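Local coordinates for UPF0141 protein yjdB (Campylobacter jejuni subsp. jejuni HB93-13, PDB 4TN0) that probably transfers phosphoethanolamine to its targets in the periplasm through a zinc-binding domain of the alkaline phosphatase-like fold, at residues A[131-134]-A[135-138]. Sequence-based numbering, arbitrary orientation.
Sequences NLLI and PFKE
Leu133 and Pro135 lie in the N-terminal part of the short helix that residues 131-138 help to build. Three i to i+4 bonds hold the turn together: Phe136 N donates to Leu132 O at 3.2 Å, Lys137 N to Leu133 O at 3.0 Å, and Glu138 N to Ile134 O at 3.2 Å. Pro135 has no N-H to give; instead its ring carbon CD rests 3.1 Å from Leu132 O and equally close to Asn131 O. The peptide bond between Ile134 and Pro135 brings Ile134 CB to 3.4 Å from Pro135 CD, and the two side chains cross at about a right angle. On another side of the helix, Leu133 CD2 approaches Phe136 CD2 obliquely at 4.2 Å; with CG anti to the backbone N (chi1 171°), the phenyl ring is carried away from residues 131-134 towards Leu210 and meets the leucine through this one ring carbon. Lys137 runs extended past its CG, which passes 3.3 Å from Leu133 O. The helix lies against the main sheet beside helix 186-211, with Ile134, Lys137 and Glu138 exposed: Leu132 and Pro135 pack on Phe104 of strand 100-105, while Leu133, Phe136 and Lys137 lean on helix 186-211 through Leu203, Glu206 and Leu210.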
ATOM      1  N   ASN A 131       0.211   5.855  15.330  1.00 40.14           N
ATOM      2  CA  ASN A 131       0.912   7.130  15.457  1.00 45.00           C
ATOM      3  C   ASN A 131       0.930   7.927  14.156  1.00 51.54           C
ATOM      4  O   ASN A 131       1.224   9.120  14.162  1.00 51.22           O
ATOM      5  CB  ASN A 131       2.344   6.925  15.961  1.00 40.78           C
ATOM      6  CG  ASN A 131       2.381   6.324  17.348  1.00 48.74           C
ATOM      7  OD1 ASN A 131       1.390   6.377  18.072  1.00 49.30           O
ATOM      8  ND2 ASN A 131       3.515   5.736  17.726  1.00 49.83           N
ATOM      9  N   LEU A 132       0.669   7.254  13.042  1.00 49.88           N
ATOM     10  CA  LEU A 132       0.602   7.926  11.756  1.00 47.51           C
ATOM     11  C   LEU A 132      -0.662   8.788  11.661  1.00 54.68           C
ATOM     12  O   LEU A 132      -0.712   9.752  10.889  1.00 48.80           O
ATOM     13  CB  LEU A 132       0.660   6.907  10.615  1.00 43.32           C
ATOM     14  CG  LEU A 132       2.040   6.275  10.407  1.00 43.30           C
ATOM     15  CD1 LEU A 132       1.938   5.080   9.478  1.00 45.38           C
ATOM     16  CD2 LEU A 132       3.062   7.290   9.880  1.00 42.58           C
ATOM     17  N   LEU A 133      -1.679   8.469  12.461  1.00 51.61           N
ATOM     18  CA  LEU A 133      -2.916   9.236  12.390  1.00 51.76           C
ATOM     19  C   LEU A 133      -2.694  10.671  12.908  1.00 58.36           C
ATOM     20  O   LEU A 133      -3.430  11.594  12.545  1.00 57.11           O
ATOM     21  CB  LEU A 133      -4.027   8.521  13.158  1.00 45.88           C
ATOM     22  CG  LEU A 133      -4.440   7.237  12.430  1.00 49.92           C
ATOM     23  CD1 LEU A 133      -5.536   6.463  13.141  1.00 49.68           C
ATOM     24  CD2 LEU A 133      -4.883   7.574  11.039  1.00 45.09           C
ATOM     25  N   ILE A 134      -1.657  10.853  13.723  1.00 53.88           N
ATOM     26  CA  ILE A 134      -1.336  12.164  14.279  1.00 55.37           C
ATOM     27  C   ILE A 134      -0.840  13.175  13.233  1.00 61.51           C
ATOM     28  O   ILE A 134      -1.447  14.240  13.091  1.00 65.43           O
ATOM     29  CB  ILE A 134      -0.307  12.051  15.433  1.00 58.23           C
ATOM     30  CG1 ILE A 134      -0.975  11.467  16.676  1.00 56.18           C
ATOM     31  CG2 ILE A 134       0.256  13.406  15.784  1.00 62.27           C
ATOM     32  CD1 ILE A 134      -0.009  11.189  17.795  1.00 54.64           C
ATOM     33  N   PRO A 135       0.255  12.871  12.499  1.00 63.12           N
ATOM     34  CA  PRO A 135       0.638  13.900  11.523  1.00 57.24           C
ATOM     35  C   PRO A 135      -0.312  13.952  10.334  1.00 55.88           C
ATOM     36  O   PRO A 135      -0.348  14.967   9.634  1.00 58.39           O
ATOM     37  CB  PRO A 135       2.033  13.460  11.085  1.00 55.78           C
ATOM     38  CG  PRO A 135       1.984  11.970  11.207  1.00 56.35           C
ATOM     39  CD  PRO A 135       1.128  11.683  12.405  1.00 55.27           C
ATOM     40  N   PHE A 136      -1.088  12.891  10.137  1.00 50.76           N
ATOM     41  CA  PHE A 136      -2.102  12.868   9.092  1.00 52.46           C
ATOM     42  C   PHE A 136      -3.227  13.842   9.395  1.00 58.32           C
ATOM     43  O   PHE A 136      -3.653  14.591   8.517  1.00 55.39           O
ATOM     44  CB  PHE A 136      -2.669  11.468   8.933  1.00 43.16           C
ATOM     45  CG  PHE A 136      -3.864  11.383   8.030  1.00 49.82           C
ATOM     46  CD1 PHE A 136      -3.752  11.675   6.671  1.00 52.13           C
ATOM     47  CD2 PHE A 136      -5.087  10.949   8.515  1.00 48.70           C
ATOM     48  CE1 PHE A 136      -4.849  11.568   5.827  1.00 46.87           C
ATOM     49  CE2 PHE A 136      -6.191  10.837   7.669  1.00 53.11           C
ATOM     50  CZ  PHE A 136      -6.068  11.142   6.322  1.00 44.98           C
ATOM     51  N   LYS A 137      -3.679  13.863  10.648  1.00 57.84           N
ATOM     52  CA  LYS A 137      -4.730  14.794  11.047  1.00 61.00           C
ATOM     53  C   LYS A 137      -4.214  16.225  10.894  1.00 59.87           C
ATOM     54  O   LYS A 137      -4.904  17.085  10.364  1.00 59.95           O
ATOM     55  CB  LYS A 137      -5.201  14.509  12.485  1.00 60.93           C
ATOM     56  CG  LYS A 137      -6.197  13.357  12.561  1.00 57.34           C
ATOM     57  CD  LYS A 137      -6.643  13.003  13.977  1.00 54.95           C
ATOM     58  CE  LYS A 137      -7.342  11.627  13.957  1.00 60.78           C
ATOM     59  NZ  LYS A 137      -7.724  11.029  15.275  1.00 57.20           N
ATOM     60  N   GLU A 138      -2.970  16.455  11.294  1.00 58.64           N
ATOM     61  CA  GLU A 138      -2.389  17.779  11.211  1.00 59.58           C
ATOM     62  C   GLU A 138      -2.212  18.269   9.771  1.00 65.13           C
ATOM     63  O   GLU A 138      -2.344  19.464   9.485  1.00 65.56           O
ATOM     64  CB  GLU A 138      -1.049  17.809  11.933  1.00 63.66           C
ATOM     65  CG  GLU A 138      -0.323  19.134  11.773  1.00 71.30           C
ATOM     66  CD  GLU A 138      -1.054  20.335  12.419  1.00 75.85           C
ATOM     67  OE1 GLU A 138      -2.103  20.140  13.087  1.00 72.94           O
ATOM     68  OE2 GLU A 138      -0.570  21.483  12.257  1.00 69.44           O
TER